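Local coordinates for ABC transporter sugar binding protein (Xanthomonas axonopodis pv. citri, PDB 3UOR), which probably serves as the periplasmic receptor of an ABC transporter, capturing maltose or related sugars for uptake by the bacterium, at residues T144-Y149 and A358-D363; S160-T165 and G285-P290; Q328-F333 and R344-L349. All blocks are in the same frame, centred on the assembly; numbering follows the deposited sequence.

Interaction 1: residues T144-Y149 and A358-D363; sequences TRLLFY and AHAFGD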
loop_
_atom_site.group_PDB
_atom_site.type_symbol
_atom_site.label_atom_id
_atom_site.label_comp_id
_atom_site.label_asym_id
_atom_site.label_seq_id
_atom_site.Cartn_x
_atom_site.Cartn_y
_atom_site.Cartn_z
ATOM N N THR A 144 3.814 0.531 0.455
ATOM C CA THR A 144 4.017 -0.299 -0.724
ATOM C C THR A 144 4.878 -1.502 -0.322
ATOM O O THR A 144 5.527 -1.467 0.720
ATOM C CB THR A 144 4.656 0.493 -1.880
ATOM O OG1 THR A 144 4.627 -0.294 -3.081
ATOM C CG2 THR A 144 6.090 0.817 -1.555
ATOM N N ARG A 145 4.870 -2.561 -1.132
ATOM C CA ARG A 145 5.493 -3.830 -0.753
ATOM C C ARG A 145 6.648 -4.165 -1.676
ATOM O O ARG A 145 6.529 -4.044 -2.886
ATOM C CB ARG A 145 4.446 -4.963 -0.827
ATOM C CG ARG A 145 3.162 -4.660 -0.028
ATOM C CD ARG A 145 3.507 -4.334 1.419
ATOM N NE ARG A 145 2.347 -3.843 2.165
ATOM C CZ ARG A 145 1.380 -4.626 2.645
ATOM N NH1 ARG A 145 1.432 -5.947 2.458
ATOM N NH2 ARG A 145 0.358 -4.089 3.310
ATOM N N LEU A 146 7.772 -4.581 -1.113
ATOM C CA LEU A 146 8.942 -4.877 -1.934
ATOM C C LEU A 146 9.755 -5.942 -1.200
ATOM O O LEU A 146 9.290 -6.483 -0.191
ATOM C CB LEU A 146 9.747 -3.583 -2.216
ATOM C CG LEU A 146 10.142 -2.673 -1.050
ATOM C CD1 LEU A 146 10.916 -3.450 0.008
ATOM C CD2 LEU A 146 10.949 -1.412 -1.507
ATOM N N LEU A 147 10.961 -6.254 -1.672
ATOM C CA LEU A 147 11.715 -7.375 -1.096
ATOM C C LEU A 147 12.672 -7.005 0.024
ATOM O O LEU A 147 13.597 -6.246 -0.187
ATOM C CB LEU A 147 12.519 -8.099 -2.185
ATOM C CG LEU A 147 11.739 -8.565 -3.412
ATOM C CD1 LEU A 147 12.713 -8.988 -4.497
ATOM C CD2 LEU A 147 10.795 -9.715 -3.063
ATOM N N PHE A 148 12.456 -7.561 1.207
ATOM C CA PHE A 148 13.483 -7.602 2.241
ATOM C C PHE A 148 14.309 -8.828 1.917
ATOM O O PHE A 148 13.746 -9.858 1.564
ATOM C CB PHE A 148 12.842 -7.763 3.631
ATOM C CG PHE A 148 12.153 -6.530 4.116
ATOM C CD1 PHE A 148 12.736 -5.729 5.093
ATOM C CD2 PHE A 148 10.948 -6.143 3.579
ATOM C CE1 PHE A 148 12.108 -4.571 5.535
ATOM C CE2 PHE A 148 10.321 -4.972 4.014
ATOM C CZ PHE A 148 10.901 -4.194 4.995
ATOM N N TYR A 149 15.632 -8.735 2.035
ATOM C CA TYR A 149 16.491 -9.845 1.645
ATOM C C TYR A 149 17.707 -10.022 2.530
ATOM O O TYR A 149 18.221 -9.050 3.088
ATOM C CB TYR A 149 16.942 -9.720 0.189
ATOM C CG TYR A 149 17.902 -8.590 -0.086
ATOM C CD1 TYR A 149 17.452 -7.268 -0.187
ATOM C CD2 TYR A 149 19.260 -8.839 -0.251
ATOM C CE1 TYR A 149 18.339 -6.217 -0.449
ATOM C CE2 TYR A 149 20.156 -7.804 -0.515
ATOM C CZ TYR A 149 19.692 -6.497 -0.614
ATOM O OH TYR A 149 20.580 -5.493 -0.892
ATOM N N ALA A 358 15.800 2.720 3.455
ATOM C CA ALA A 358 14.652 3.443 2.923
ATOM C C ALA A 358 14.765 3.565 1.410
ATOM O O ALA A 358 13.767 3.702 0.712
ATOM C CB ALA A 358 14.516 4.835 3.580
ATOM N N HIS A 359 15.987 3.485 0.895
ATOM C CA HIS A 359 16.235 3.831 -0.511
ATOM C C HIS A 359 15.324 3.051 -1.471
ATOM O O HIS A 359 14.798 3.606 -2.434
ATOM C CB HIS A 359 17.715 3.604 -0.864
ATOM C CG HIS A 359 18.034 3.837 -2.303
ATOM N ND1 HIS A 359 18.527 5.038 -2.770
ATOM C CD2 HIS A 359 17.925 3.027 -3.383
ATOM C CE1 HIS A 359 18.709 4.956 -4.077
ATOM N NE2 HIS A 359 18.350 3.747 -4.474
ATOM N N ALA A 360 15.148 1.760 -1.210
ATOM C CA ALA A 360 14.407 0.911 -2.135
ATOM C C ALA A 360 12.948 1.341 -2.233
ATOM O O ALA A 360 12.377 1.382 -3.323
ATOM C CB ALA A 360 14.525 -0.560 -1.727
ATOM N N PHE A 361 12.354 1.683 -1.093
ATOM C CA PHE A 361 11.000 2.238 -1.058
ATOM C C PHE A 361 10.903 3.538 -1.836
ATOM O O PHE A 361 10.000 3.719 -2.642
ATOM C CB PHE A 361 10.562 2.461 0.379
ATOM C CG PHE A 361 10.341 1.187 1.139
ATOM C CD1 PHE A 361 9.219 0.394 0.878
ATOM C CD2 PHE A 361 11.241 0.782 2.116
ATOM C CE1 PHE A 361 9.000 -0.790 1.586
ATOM C CE2 PHE A 361 11.039 -0.410 2.822
ATOM C CZ PHE A 361 9.904 -1.195 2.555
ATOM N N GLY A 362 11.860 4.433 -1.617
ATOM C CA GLY A 362 11.822 5.727 -2.271
ATOM C C GLY A 362 11.917 5.542 -3.767
ATOM O O GLY A 362 11.241 6.215 -4.525
ATOM N N ASP A 363 12.745 4.610 -4.205
ATOM C CA ASP A 363 12.816 4.321 -5.638
ATOM C C ASP A 363 11.497 3.724 -6.189
ATOM O O ASP A 363 11.032 4.101 -7.284
ATOM C CB ASP A 363 13.978 3.361 -5.920
ATOM C CG ASP A 363 14.167 3.095 -7.400
ATOM O OD1 ASP A 363 14.612 3.996 -8.126
ATOM O OD2 ASP A 363 13.864 1.983 -7.840
#

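Interaction 2: residues S160-T165 and G285-P290; sequences SQMPKT and GTAPLP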
loop_
_atom_site.group_PDB
_atom_site.type_symbol
_atom_site.label_atom_id
_atom_site.label_comp_id
_atom_site.label_asym_id
_atom_site.label_seq_id
_atom_site.Cartn_x
_atom_site.Cartn_y
_atom_site.Cartn_z
ATOM N N SER A 160 25.731 -10.609 -5.982
ATOM C CA SER A 160 25.907 -9.374 -5.246
ATOM C C SER A 160 24.789 -8.382 -5.574
ATOM O O SER A 160 24.573 -7.428 -4.834
ATOM C CB SER A 160 27.248 -8.736 -5.597
ATOM O OG SER A 160 27.195 -8.128 -6.879
ATOM N N GLN A 161 24.106 -8.601 -6.697
ATOM C CA GLN A 161 23.003 -7.739 -7.131
ATOM C C GLN A 161 21.666 -8.439 -6.904
ATOM O O GLN A 161 21.526 -9.643 -7.154
ATOM C CB GLN A 161 23.116 -7.455 -8.637
ATOM C CG GLN A 161 24.458 -6.893 -9.089
ATOM C CD GLN A 161 24.837 -5.669 -8.317
ATOM O OE1 GLN A 161 24.227 -4.604 -8.474
ATOM N NE2 GLN A 161 25.848 -5.803 -7.460
ATOM N N MET A 162 20.675 -7.695 -6.435
ATOM C CA MET A 162 19.322 -8.224 -6.416
ATOM C C MET A 162 18.815 -8.184 -7.850
ATOM O O MET A 162 19.257 -7.354 -8.638
ATOM C CB MET A 162 18.416 -7.426 -5.471
ATOM C CG MET A 162 18.593 -7.783 -4.006
ATOM S SD MET A 162 17.964 -9.428 -3.632
ATOM C CE MET A 162 16.240 -8.983 -3.337
ATOM N N PRO A 163 17.910 -9.114 -8.200
ATOM C CA PRO A 163 17.270 -9.213 -9.524
ATOM C C PRO A 163 16.383 -8.008 -9.795
ATOM O O PRO A 163 15.831 -7.469 -8.832
ATOM C CB PRO A 163 16.379 -10.457 -9.394
ATOM C CG PRO A 163 16.116 -10.574 -7.894
ATOM C CD PRO A 163 17.419 -10.139 -7.262
ATOM N N LYS A 164 16.245 -7.596 -11.058
ATOM C CA LYS A 164 15.362 -6.478 -11.385
ATOM C C LYS A 164 14.271 -6.883 -12.351
ATOM O O LYS A 164 13.255 -6.192 -12.461
ATOM C CB LYS A 164 16.140 -5.297 -11.982
ATOM C CG LYS A 164 17.194 -4.710 -11.055
ATOM C CD LYS A 164 17.835 -3.465 -11.676
ATOM C CE LYS A 164 18.812 -2.826 -10.701
ATOM N NZ LYS A 164 19.075 -1.401 -11.055
ATOM N N THR A 165 14.489 -7.982 -13.074
ATOM C CA THR A 165 13.456 -8.511 -13.942
ATOM C C THR A 165 12.876 -9.790 -13.345
ATOM O O THR A 165 13.524 -10.483 -12.561
ATOM C CB THR A 165 14.000 -8.846 -15.320
ATOM O OG1 THR A 165 14.763 -10.053 -15.226
ATOM C CG2 THR A 165 14.904 -7.713 -15.829
ATOM N N GLY A 285 18.834 -6.213 3.631
ATOM C CA GLY A 285 18.430 -4.950 3.073
ATOM C C GLY A 285 17.087 -5.029 2.410
ATOM O O GLY A 285 16.382 -6.025 2.550
ATOM N N THR A 286 16.744 -3.975 1.679
ATOM C CA THR A 286 15.497 -3.915 0.955
ATOM C C THR A 286 15.810 -3.638 -0.515
ATOM O O THR A 286 16.791 -2.970 -0.814
ATOM C CB THR A 286 14.634 -2.782 1.510
ATOM O OG1 THR A 286 15.349 -1.558 1.386
ATOM C CG2 THR A 286 14.327 -3.006 2.979
ATOM N N ALA A 287 14.991 -4.156 -1.430
ATOM C CA ALA A 287 15.216 -3.954 -2.859
ATOM C C ALA A 287 13.871 -3.782 -3.526
ATOM O O ALA A 287 12.904 -4.423 -3.149
ATOM C CB ALA A 287 15.974 -5.155 -3.499
ATOM N N PRO A 288 13.802 -2.929 -4.540
ATOM C CA PRO A 288 12.478 -2.709 -5.123
ATOM C C PRO A 288 12.014 -3.950 -5.878
ATOM O O PRO A 288 12.820 -4.820 -6.168
ATOM C CB PRO A 288 12.689 -1.500 -6.048
ATOM C CG PRO A 288 14.150 -1.438 -6.306
ATOM C CD PRO A 288 14.863 -2.138 -5.181
ATOM N N LEU A 289 10.729 -4.028 -6.183
ATOM C CA LEU A 289 10.123 -5.235 -6.742
ATOM C C LEU A 289 10.544 -5.461 -8.196
ATOM O O LEU A 289 10.373 -4.575 -9.030
ATOM C CB LEU A 289 8.595 -5.074 -6.652
ATOM C CG LEU A 289 7.676 -6.260 -6.387
ATOM C CD1 LEU A 289 8.141 -7.071 -5.178
ATOM C CD2 LEU A 289 6.237 -5.793 -6.225
ATOM N N PRO A 290 11.103 -6.641 -8.518
ATOM C CA PRO A 290 11.379 -6.855 -9.945
ATOM C C PRO A 290 10.098 -6.805 -10.770
ATOM O O PRO A 290 9.032 -7.157 -10.269
ATOM C CB PRO A 290 11.961 -8.268 -9.974
ATOM C CG PRO A 290 12.549 -8.447 -8.592
ATOM C CD PRO A 290 11.634 -7.731 -7.674
HETATM O O HOH W 1 15.465 -5.454 -6.893
#

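Interaction 3: residues Q328-F333 and R344-L349; sequences QVQARF and RSTWKL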
loop_
_atom_site.group_PDB
_atom_site.type_symbol
_atom_site.label_atom_id
_atom_site.label_comp_id
_atom_site.label_asym_id
_atom_site.label_seq_id
_atom_site.Cartn_x
_atom_site.Cartn_y
_atom_site.Cartn_z
ATOM N N GLN A 328 9.591 18.467 6.432
ATOM C CA GLN A 328 10.264 18.208 7.706
ATOM C C GLN A 328 9.355 17.506 8.707
ATOM O O GLN A 328 9.800 16.687 9.510
ATOM C CB GLN A 328 10.840 19.503 8.286
ATOM C CG GLN A 328 11.886 20.106 7.367
ATOM C CD GLN A 328 12.627 21.268 7.987
ATOM O OE1 GLN A 328 12.450 21.584 9.168
ATOM N NE2 GLN A 328 13.470 21.916 7.187
ATOM N N VAL A 329 8.068 17.807 8.642
ATOM C CA VAL A 329 7.117 17.106 9.481
ATOM C C VAL A 329 7.000 15.639 9.030
ATOM O O VAL A 329 6.942 14.721 9.851
ATOM C CB VAL A 329 5.781 17.808 9.457
ATOM C CG1 VAL A 329 4.756 17.027 10.258
ATOM C CG2 VAL A 329 5.955 19.204 10.024
ATOM N N GLN A 330 7.023 15.427 7.720
ATOM C CA GLN A 330 6.902 14.094 7.160
ATOM C C GLN A 330 8.135 13.235 7.494
ATOM O O GLN A 330 8.007 12.044 7.806
ATOM C CB GLN A 330 6.679 14.173 5.645
ATOM C CG GLN A 330 5.398 14.898 5.220
ATOM C CD GLN A 330 5.042 14.635 3.753
ATOM O OE1 GLN A 330 5.915 14.375 2.925
ATOM N NE2 GLN A 330 3.766 14.684 3.439
ATOM N N ALA A 331 9.318 13.840 7.410
ATOM C CA ALA A 331 10.563 13.185 7.825
ATOM C C ALA A 331 10.475 12.727 9.281
ATOM O O ALA A 331 10.918 11.636 9.635
ATOM C CB ALA A 331 11.758 14.136 7.646
ATOM N N ARG A 332 9.903 13.572 10.125
ATOM C CA ARG A 332 9.788 13.276 11.547
ATOM C C ARG A 332 8.865 12.073 11.714
ATOM O O ARG A 332 9.143 11.143 12.480
ATOM C CB ARG A 332 9.205 14.499 12.253
ATOM C CG ARG A 332 9.688 14.765 13.652
ATOM C CD ARG A 332 9.159 16.124 14.148
ATOM N NE ARG A 332 10.029 17.245 13.765
ATOM C CZ ARG A 332 9.611 18.424 13.293
ATOM N NH1 ARG A 332 8.308 18.678 13.117
ATOM N NH2 ARG A 332 10.509 19.359 12.988
ATOM N N PHE A 333 7.759 12.100 10.975
ATOM C CA PHE A 333 6.780 11.025 10.994
ATOM C C PHE A 333 7.418 9.715 10.580
ATOM O O PHE A 333 7.211 8.678 11.220
ATOM C CB PHE A 333 5.641 11.371 10.037
ATOM C CG PHE A 333 4.396 10.548 10.229
ATOM C CD1 PHE A 333 3.703 10.581 11.427
ATOM C CD2 PHE A 333 3.883 9.802 9.183
ATOM C CE1 PHE A 333 2.540 9.851 11.596
ATOM C CE2 PHE A 333 2.728 9.061 9.342
ATOM C CZ PHE A 333 2.052 9.088 10.553
ATOM N N ARG A 344 8.579 13.847 -3.169
ATOM C CA ARG A 344 10.005 13.747 -3.453
ATOM C C ARG A 344 10.849 14.601 -2.552
ATOM O O ARG A 344 11.959 14.222 -2.194
ATOM C CB ARG A 344 10.304 14.148 -4.886
ATOM C CG ARG A 344 9.619 13.278 -5.850
ATOM C CD ARG A 344 10.304 13.290 -7.170
ATOM N NE ARG A 344 9.479 12.517 -8.087
ATOM C CZ ARG A 344 8.383 12.998 -8.651
ATOM N NH1 ARG A 344 8.009 14.249 -8.396
ATOM N NH2 ARG A 344 7.669 12.236 -9.465
ATOM N N SER A 345 10.342 15.764 -2.178
ATOM C CA SER A 345 11.208 16.665 -1.437
ATOM C C SER A 345 11.473 16.153 -0.020
ATOM O O SER A 345 12.531 16.404 0.543
ATOM C CB SER A 345 10.718 18.124 -1.491
ATOM O OG SER A 345 9.495 18.297 -0.819
ATOM N N THR A 346 10.536 15.407 0.551
ATOM C CA THR A 346 10.809 14.817 1.856
ATOM C C THR A 346 11.908 13.781 1.713
ATOM O O THR A 346 12.729 13.618 2.604
ATOM C CB THR A 346 9.593 14.144 2.448
ATOM O OG1 THR A 346 8.512 15.071 2.444
ATOM C CG2 THR A 346 9.871 13.730 3.885
ATOM N N TRP A 347 11.918 13.095 0.571
ATOM C CA TRP A 347 12.904 12.053 0.303
ATOM C C TRP A 347 14.296 12.625 0.080
ATOM O O TRP A 347 15.277 11.893 0.175
ATOM C CB TRP A 347 12.473 11.183 -0.885
ATOM C CG TRP A 347 11.478 10.109 -0.444
ATOM C CD1 TRP A 347 10.124 10.215 -0.417
ATOM C CD2 TRP A 347 11.792 8.813 0.087
ATOM N NE1 TRP A 347 9.565 9.056 0.072
ATOM C CE2 TRP A 347 10.573 8.184 0.401
ATOM C CE3 TRP A 347 12.987 8.122 0.320
ATOM C CZ2 TRP A 347 10.510 6.893 0.920
ATOM C CZ3 TRP A 347 12.925 6.841 0.843
ATOM C CH2 TRP A 347 11.689 6.237 1.135
ATOM N N LYS A 348 14.381 13.927 -0.206
ATOM C CA LYS A 348 15.684 14.564 -0.423
ATOM C C LYS A 348 16.343 14.986 0.888
ATOM O O LYS A 348 17.537 15.235 0.927
ATOM C CB LYS A 348 15.573 15.760 -1.375
ATOM C CG LYS A 348 15.226 15.380 -2.820
ATOM C CD LYS A 348 14.876 16.616 -3.632
ATOM C CE LYS A 348 13.880 16.293 -4.749
ATOM N NZ LYS A 348 12.787 17.328 -4.859
ATOM N N LEU A 349 15.557 15.082 1.959
ATOM C CA LEU A 349 16.105 15.416 3.276
ATOM C C LEU A 349 17.109 14.359 3.724
ATOM O O LEU A 349 16.894 13.159 3.535
ATOM C CB LEU A 349 14.982 15.585 4.307
ATOM C CG LEU A 349 14.043 16.753 4.007
ATOM C CD1 LEU A 349 12.876 16.768 4.961
ATOM C CD2 LEU A 349 14.824 18.099 4.089
#

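Interaction 1: residues T144-Y149 and A358-D363
Leu-146 on strand 134-150 meets Phe-361 on helix 359-364 in a buried, mainly apolar strand-to-helix contact without a hydrogen bond between the segments, where the helix packs on a strand of the mixed sheet. The strand 146-149 and helix 359-363 axes approach to 9.5 Å with their N-to-C directions 166° apart, so the two run nearly antiparallel. Phe-361 is the hub, and Leu-146 is its main partner. Leu-146 CD2 stands over one face of the Phe-361 ring, 3.7 Å from the centroid and 22° off the ring normal, which identifies a CH-pi contact. The leucine CG holds its place between the backbone N and the carbonyl carbon (chi1 51°), and from there both methyls reach the helix: CD1 comes to 3.5 Å from Phe-361 CZ, while CD2 also lies 3.7 Å from Ala-360 CB. The rim of the same ring is met near its plane by two other groups. Thr-144 O lies 3.6 Å from Phe-361 CE1, and Phe-148 CZ is 4.0 Å from Phe-361 CZ. This is the layered alpha/beta packing of a periplasmic binding protein, a helix from late in the chain lying on a sheet strand from much earlier. The hydroxyl of Thr-144 is bonded outside the two segments, to Ile-299 O and to Gln-364 NE2, the latter also bonding Arg-145 O, which adds a polar tie between strand and helix. Val-269 of helix 267-275 touches both Phe-148 and Phe-361, and the Phe-148 ring meets that of Phe-272.

Interaction 2: residues S160-T165 and G285-P290
Ala-287, at the end of strand 284-287, turns its CB toward the loop 160-165 and meets Met-162, with CG 3.7 Å and CE 3.8 Å from that methyl. Bends at chi2 and chi3 fold the thioether chain back, which brings CE back beside the methyl that CG already touches. At Pro-288 the link becomes polar but indirect: a water donates to Pro-288 O and to Pro-163 O, 2.8 Å from each, and bridges the two backbones with no direct hydrogen bond between the segments. Pro-290 then makes the closest approach. Its CG sits 3.4 Å from Pro-163 O, and its CA lies 3.2 Å from Lys-164 O in a CA-H...O contact bent to 121° at the hydrogen. The touching parts, 162-165 and 287-290, run only 20° apart, yet their packing is between side chains and carbonyls rather than by strand pairing. Beyond Pro-290, Lys-164 bonds through its backbone to Gly-291. Thr-165 is the N-cap of helix 166-180, its OG1 accepting from Glu-168 N; Met-169 of that helix touches both Pro-163 and Pro-290, while Leu-147 of strand 134-150 packs against Met-162 and Pro-290.

Interaction 3: residues Q328-F333 and R344-L349
Gln-330 and Thr-346 supply the one hydrogen bond across this contact between helix 327-337 and the short, weakly bonded helix 344-348. Thr-346 OG1 donates to Gln-330 OE1 over 2.7 Å. The C=O...donor angle of 138° and a donor tilt of 22° from the carbonyl plane show a somewhat oblique approach to the amide oxygen. The glutamine chain is extended beyond CG, which carries the amide across to the threonine, and the two side chains cross at about a right angle. Both residues are buried, so the bond satisfies polar atoms shielded from solvent; at the other end of the amide, Gln-330 NE2 makes a weak hydrogen bond to Leu-324 O. Together these two partners would limit rotation of the amide.

Van der Waals contacts flank the bond. With OG1 of Thr-346 beside the backbone N (chi1 -53°), CG2 is left anti to that N and faces helix 327-337, lying 3.7 Å from Gln-330 CB and 3.6 Å from Ala-331 N. Ala-331 and Thr-346 have the nearest CA atoms, 6.2 Å apart, a spacing consistent with the small alanine at the interface. Leu-349 adds a single methyl: its CD1 is 3.9 Å from Ala-331 CB and 4.0 Å from Gln-328 N, with the aliphatic CG of Gln-328 alongside at 4.2 Å.

The contact joins two helices close in sequence, with 10 residues between the segments. Pro-327, at the start of helix 327-337, touches Ser-345, Thr-346 and Leu-349. Leu-349 is itself the N-cap residue of helix 350-353. Helix 327-337 packs through Val-329 and Phe-333 on Leu-47 of helix 39-52, and Val-329 also rests on Tyr-323 and Leu-324 of helix 314-324.

In the fold
Interactions 1 and 2 share a sheet: strands 134-150 and 284-287 are neighbours, joined by probable hydrogen bonds from Ala-287 N to Leu-147 O (2.8 Å) and from Tyr-149 N to Gly-285 O (2.9 Å). Their centres lie about 9 Å apart, and Ala-360 CB also packs 3.4 Å from Thr-286 OG1. Segment 344-349 reaches interaction 1 through Trp-347, which plays no part in interaction 3 itself: its CH2 approaches Gly-362 N at 3.3 Å, although the two interaction centres are about 17 Å apart. Interactions 2 and 3 do not touch; their nearest atoms are about 9 Å apart. Along the chain both are nested within the loop closed by interaction 1.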